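N-acetyl-L-2,4-diaminobutyric acid deacetylase (Ruegeria pomeroyi, PDB 6TWL) probably removes the acetyl group from N-acetyl-L-2,4-diaminobutyrate as a zinc-dependent hydrolase in bacterial ectoine degradation. Local coordinates at residues A[187-192]-A[197-202]; A[193-198]-A[203-208]. All coordinates share one frame; numbering follows the deposited sequence.

Contact 1 of 2, residues A[187-192]-A[197-202]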
loop_
_atom_site.group_PDB
_atom_site.type_symbol
_atom_site.label_atom_id
_atom_site.label_comp_id
_atom_site.label_asym_id
_atom_site.label_seq_id
_atom_site.Cartn_x
_atom_site.Cartn_y
_atom_site.Cartn_z
ATOM N N GLU A 187 11.657 10.013 -1.033
ATOM C CA GLU A 187 12.281 8.857 -0.413
ATOM C C GLU A 187 12.147 7.664 -1.357
ATOM O O GLU A 187 11.029 7.299 -1.741
ATOM C CB GLU A 187 11.568 8.580 0.914
ATOM C CG GLU A 187 12.396 7.968 2.014
ATOM C CD GLU A 187 12.241 6.466 2.064
ATOM O OE1 GLU A 187 11.838 5.883 1.039
ATOM O OE2 GLU A 187 12.507 5.870 3.124
ATOM N N ILE A 188 13.272 7.095 -1.793
ATOM C CA ILE A 188 13.215 5.747 -2.346
ATOM C C ILE A 188 13.323 4.756 -1.199
ATOM O O ILE A 188 14.227 4.848 -0.356
ATOM C CB ILE A 188 14.293 5.508 -3.417
ATOM C CG1 ILE A 188 14.362 6.652 -4.429
ATOM C CG2 ILE A 188 13.967 4.252 -4.205
ATOM C CD1 ILE A 188 15.392 7.719 -4.139
ATOM N N ASP A 189 12.390 3.808 -1.155
ATOM C CA ASP A 189 12.195 2.975 0.018
ATOM C C ASP A 189 13.407 2.081 0.259
ATOM O O ASP A 189 14.256 1.886 -0.616
ATOM C CB ASP A 189 10.919 2.154 -0.143
ATOM C CG ASP A 189 9.670 2.999 0.007
ATOM O OD1 ASP A 189 9.454 3.546 1.109
ATOM O OD2 ASP A 189 8.924 3.148 -0.983
ATOM N N SER A 190 13.490 1.552 1.478
ATOM C CA SER A 190 14.667 0.812 1.900
ATOM C C SER A 190 14.859 -0.439 1.040
ATOM O O SER A 190 13.968 -0.875 0.305
ATOM C CB SER A 190 14.561 0.438 3.376
ATOM O OG SER A 190 15.843 0.386 3.979
ATOM N N ALA A 191 16.050 -1.019 1.153
ATOM C CA ALA A 191 16.450 -2.117 0.287
ATOM C C ALA A 191 15.671 -3.387 0.607
ATOM O O ALA A 191 15.283 -3.638 1.751
ATOM C CB ALA A 191 17.950 -2.378 0.420
ATOM N N GLY A 192 15.443 -4.193 -0.430
ATOM C CA GLY A 192 14.758 -5.458 -0.296
ATOM C C GLY A 192 13.251 -5.388 -0.383
ATOM O O GLY A 192 12.603 -6.438 -0.492
ATOM N N ALA A 197 11.583 -2.245 -5.480
ATOM C CA ALA A 197 11.814 -2.933 -6.746
ATOM C C ALA A 197 11.095 -2.236 -7.894
ATOM O O ALA A 197 11.657 -2.076 -8.985
ATOM C CB ALA A 197 11.371 -4.391 -6.643
ATOM N N VAL A 198 9.850 -1.812 -7.665
ATOM C CA VAL A 198 9.096 -1.108 -8.699
ATOM C C VAL A 198 9.736 0.241 -8.998
ATOM O O VAL A 198 9.979 0.587 -10.161
ATOM C CB VAL A 198 7.625 -0.954 -8.276
ATOM C CG1 VAL A 198 6.790 -0.461 -9.441
ATOM C CG2 VAL A 198 7.081 -2.273 -7.748
ATOM N N GLU A 199 10.011 1.026 -7.951
ATOM C CA GLU A 199 10.647 2.329 -8.128
ATOM C C GLU A 199 11.940 2.216 -8.929
ATOM O O GLU A 199 12.161 2.964 -9.888
ATOM C CB GLU A 199 10.917 2.969 -6.762
ATOM C CG GLU A 199 9.671 3.440 -6.022
ATOM C CD GLU A 199 9.795 3.308 -4.514
ATOM O OE1 GLU A 199 10.909 3.019 -4.026
ATOM O OE2 GLU A 199 8.777 3.495 -3.816
ATOM N N GLU A 200 12.803 1.269 -8.555
ATOM C CA GLU A 200 14.115 1.148 -9.177
ATOM C C GLU A 200 14.067 0.501 -10.554
ATOM O O GLU A 200 15.027 0.638 -11.320
ATOM C CB GLU A 200 15.050 0.353 -8.267
ATOM C CG GLU A 200 15.517 1.128 -7.050
ATOM C CD GLU A 200 16.481 0.338 -6.194
ATOM O OE1 GLU A 200 16.724 -0.845 -6.513
ATOM O OE2 GLU A 200 16.992 0.899 -5.203
ATOM N N MET A 201 12.987 -0.208 -10.883
ATOM C CA MET A 201 12.770 -0.658 -12.250
ATOM C C MET A 201 12.250 0.460 -13.145
ATOM O O MET A 201 12.183 0.281 -14.366
ATOM C CB MET A 201 11.793 -1.840 -12.270
ATOM C CG MET A 201 11.821 -2.674 -13.547
ATOM S SD MET A 201 10.806 -4.160 -13.433
ATOM C CE MET A 201 11.796 -5.158 -12.329
ATOM N N GLY A 202 11.899 1.606 -12.568
ATOM C CA GLY A 202 11.377 2.710 -13.345
ATOM C C GLY A 202 9.920 2.586 -13.709
ATOM O O GLY A 202 9.473 3.233 -14.660
#

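Contact 2 of 2, residues A[193-198]-A[203-208]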
loop_
_atom_site.group_PDB
_atom_site.type_symbol
_atom_site.label_atom_id
_atom_site.label_comp_id
_atom_site.label_asym_id
_atom_site.label_seq_id
_atom_site.Cartn_x
_atom_site.Cartn_y
_atom_site.Cartn_z
ATOM N N MET A 193 12.670 -4.196 -0.366
ATOM C CA MET A 193 11.223 -4.070 -0.359
ATOM C C MET A 193 10.666 -4.194 -1.772
ATOM O O MET A 193 11.368 -3.998 -2.767
ATOM C CB MET A 193 10.802 -2.739 0.265
ATOM C CG MET A 193 10.951 -2.704 1.780
ATOM S SD MET A 193 10.534 -1.110 2.509
ATOM C CE MET A 193 9.022 -0.719 1.633
ATOM N N TYR A 194 9.380 -4.542 -1.844
ATOM C CA TYR A 194 8.711 -4.655 -3.134
ATOM C C TYR A 194 8.553 -3.288 -3.786
ATOM O O TYR A 194 8.837 -3.120 -4.978
ATOM C CB TYR A 194 7.353 -5.334 -2.957
ATOM C CG TYR A 194 6.477 -5.278 -4.186
ATOM C CD1 TYR A 194 6.760 -6.056 -5.300
ATOM C CD2 TYR A 194 5.371 -4.442 -4.233
ATOM C CE1 TYR A 194 5.962 -6.006 -6.427
ATOM C CE2 TYR A 194 4.568 -4.384 -5.354
ATOM C CZ TYR A 194 4.866 -5.168 -6.447
ATOM O OH TYR A 194 4.064 -5.110 -7.563
ATOM N N ASP A 195 8.101 -2.296 -3.012
ATOM C CA ASP A 195 7.948 -0.943 -3.537
ATOM C C ASP A 195 9.260 -0.391 -4.075
ATOM O O ASP A 195 9.259 0.363 -5.054
ATOM C CB ASP A 195 7.389 -0.024 -2.454
ATOM C CG ASP A 195 5.914 -0.235 -2.236
ATOM O OD1 ASP A 195 5.293 -0.864 -3.115
ATOM O OD2 ASP A 195 5.381 0.214 -1.200
ATOM N N THR A 196 10.385 -0.751 -3.454
ATOM C CA THR A 196 11.677 -0.321 -3.975
ATOM C C THR A 196 11.976 -0.978 -5.317
ATOM O O THR A 196 12.559 -0.347 -6.206
ATOM C CB THR A 196 12.782 -0.637 -2.969
ATOM O OG1 THR A 196 12.408 -0.150 -1.675
ATOM C CG2 THR A 196 14.089 0.016 -3.390
ATOM N N ALA A 197 11.583 -2.245 -5.480
ATOM C CA ALA A 197 11.814 -2.933 -6.746
ATOM C C ALA A 197 11.095 -2.236 -7.894
ATOM O O ALA A 197 11.657 -2.076 -8.985
ATOM C CB ALA A 197 11.371 -4.391 -6.643
ATOM N N VAL A 198 9.850 -1.812 -7.665
ATOM C CA VAL A 198 9.096 -1.108 -8.699
ATOM C C VAL A 198 9.736 0.241 -8.998
ATOM O O VAL A 198 9.979 0.587 -10.161
ATOM C CB VAL A 198 7.625 -0.954 -8.276
ATOM C CG1 VAL A 198 6.790 -0.461 -9.441
ATOM C CG2 VAL A 198 7.081 -2.273 -7.748
ATOM N N LYS A 203 9.158 1.782 -12.980
ATOM C CA LYS A 203 7.763 1.562 -13.315
ATOM C C LYS A 203 6.874 2.605 -12.653
ATOM O O LYS A 203 7.243 3.245 -11.665
ATOM C CB LYS A 203 7.322 0.161 -12.898
ATOM C CG LYS A 203 8.154 -0.939 -13.514
ATOM C CD LYS A 203 7.662 -1.248 -14.913
ATOM C CE LYS A 203 8.366 -2.456 -15.498
ATOM N NZ LYS A 203 7.771 -2.858 -16.802
ATOM N N VAL A 204 5.686 2.771 -13.222
ATOM C CA VAL A 204 4.669 3.633 -12.633
ATOM C C VAL A 204 4.109 2.922 -11.411
ATOM O O VAL A 204 3.566 1.817 -11.516
ATOM C CB VAL A 204 3.561 3.954 -13.645
ATOM C CG1 VAL A 204 2.466 4.783 -12.990
ATOM C CG2 VAL A 204 4.141 4.669 -14.851
ATOM N N LEU A 205 4.251 3.550 -10.247
ATOM C CA LEU A 205 3.819 2.982 -8.981
ATOM C C LEU A 205 2.995 4.017 -8.231
ATOM O O LEU A 205 3.426 5.165 -8.084
ATOM C CB LEU A 205 5.023 2.554 -8.132
ATOM C CG LEU A 205 4.753 2.196 -6.669
ATOM C CD1 LEU A 205 4.055 0.854 -6.583
ATOM C CD2 LEU A 205 6.042 2.195 -5.858
ATOM N N VAL A 206 1.804 3.626 -7.784
ATOM C CA VAL A 206 1.059 4.387 -6.790
ATOM C C VAL A 206 0.843 3.491 -5.581
ATOM O O VAL A 206 0.417 2.338 -5.719
ATOM C CB VAL A 206 -0.277 4.942 -7.331
ATOM C CG1 VAL A 206 -1.148 3.847 -7.940
ATOM C CG2 VAL A 206 -1.031 5.683 -6.217
ATOM N N THR A 207 1.185 4.010 -4.408
ATOM C CA THR A 207 0.977 3.341 -3.137
ATOM C C THR A 207 -0.062 4.120 -2.345
ATOM O O THR A 207 -0.402 5.256 -2.685
ATOM C CB THR A 207 2.282 3.244 -2.345
ATOM O OG1 THR A 207 2.766 4.568 -2.078
ATOM C CG2 THR A 207 3.324 2.488 -3.147
ATOM N N THR A 208 -0.581 3.497 -1.291
ATOM C CA THR A 208 -1.658 4.092 -0.515
ATOM C C THR A 208 -1.387 3.921 0.971
ATOM O O THR A 208 -0.536 3.132 1.390
ATOM C CB THR A 208 -3.023 3.465 -0.840
ATOM O OG1 THR A 208 -3.088 2.151 -0.273
ATOM C CG2 THR A 208 -3.260 3.378 -2.341
#

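Contact 1 of 2, residues A[187-192]-A[197-202]
The carboxylates of D189 and E199 meet oxygen to oxygen, their planes 28° apart and neither group laid over the other. Here the loop that leads from strand 181-184 into helix 194-201 lies alongside the last turns of that helix, in the catalytic domain of the succinylglutamate desuccinylase/aspartoacylase family. D189 OD2 lies only 2.9 Å from E199 OE2, a separation that two full negative charges would probably not favour, consistent with a proton held between them. The other oxygen of the glutamate has gentler company: the backbone N of D189 gives E199 OE1 a weak hydrogen bond, long at 3.3 Å but nearly straight (165°), and the CG2 methyl of I188 comes to 3.3 Å from the same OE1. That methyl stands anti to the backbone N of I188, which carries it toward the helix, while the rest of the isoleucine runs off past the glutamate in the opposite direction. A bend in the E199 chain at chi2 (147°) turns OE1 to D189 N and OE2 to D189 OD2. H159 touches both acidic side chains, and its ND1 is hydrogen-bonded to the carbonyl O of E187. The D189 side chain lies about 7 Å from that of H144, a zinc ligand in this protein. G202, with positive phi, ends the helix in a Schellman motif, its N bonded to E199 O at 3.0 Å.

Contact 2 of 2, residues A[193-198]-A[203-208]
V198 packs its CG1 methyl into the bend between K203 and L205, 3.6 Å from K203 CB and 3.7 Å from L205 CB, and this is the tight part of the contact. CG1 stands anti to the backbone N (chi1 -170°), the setting that aims it at the strand, while CG2 lies over the rim of one face of the Y194 ring. The backbone closes the same corner: K203 N donates to V198 O at 3.2 Å and 164°, the longer-span bond of the Schellman motif that ends helix 194-201. L205 CD2 lies 3.8 Å from D195 O, and D195 OD2 meets the CG2 methyl of T207 at 3.6 Å, a touch without a polar bond. The carboxylate is held instead by H144, whose NE2 hydrogen-bonds to D195 OD2, while OD1 lies close to the like-charged D142 OD2. H144 is a zinc ligand in this protein, although no metal is bound to this chain, so D195 probably serves as a second-shell residue, consistent with the other imidazole nitrogen facing the metal. With an alanine in place of D195, H144 NE2 is likely to lose its carboxylate partner and the imidazole to turn more freely. The looser side is the partly exposed lysine's: beyond its CB the chain of K203 leads away from the helix, and NZ hydrogen-bonds to the carbonyl oxygens of P135 and A137. The axes of helix 194-198 and strand 204-208 run at 150°, 9.2 Å apart at closest. The strand lies between strands 139-142 and 155-158 of the mixed sheet; helix 194-201, flanked by helix 121-133, packs on one face, and V204 points away from it onto helix 167-177.

Leaving strand 181-184, the chain first passes through 187-192, whose partner at 197-202 lies ahead on helix 194-201; contact 1 thus closes the loop leading into that helix. Contact 2 opens at 193-198, before contact 1 is complete, and closes at 203-208, folding the helix back along strand 204-209. The two spans therefore cross instead of nesting, and share A197 and V198. They also touch in space: T196 OG1 of contact 2 bonds to S190 O of contact 1, and E199 OE2 packs against L205 CD2. Together they tie the entry loop, the helix and a strand of the mixed sheet into one unit beside the zinc ligand H144.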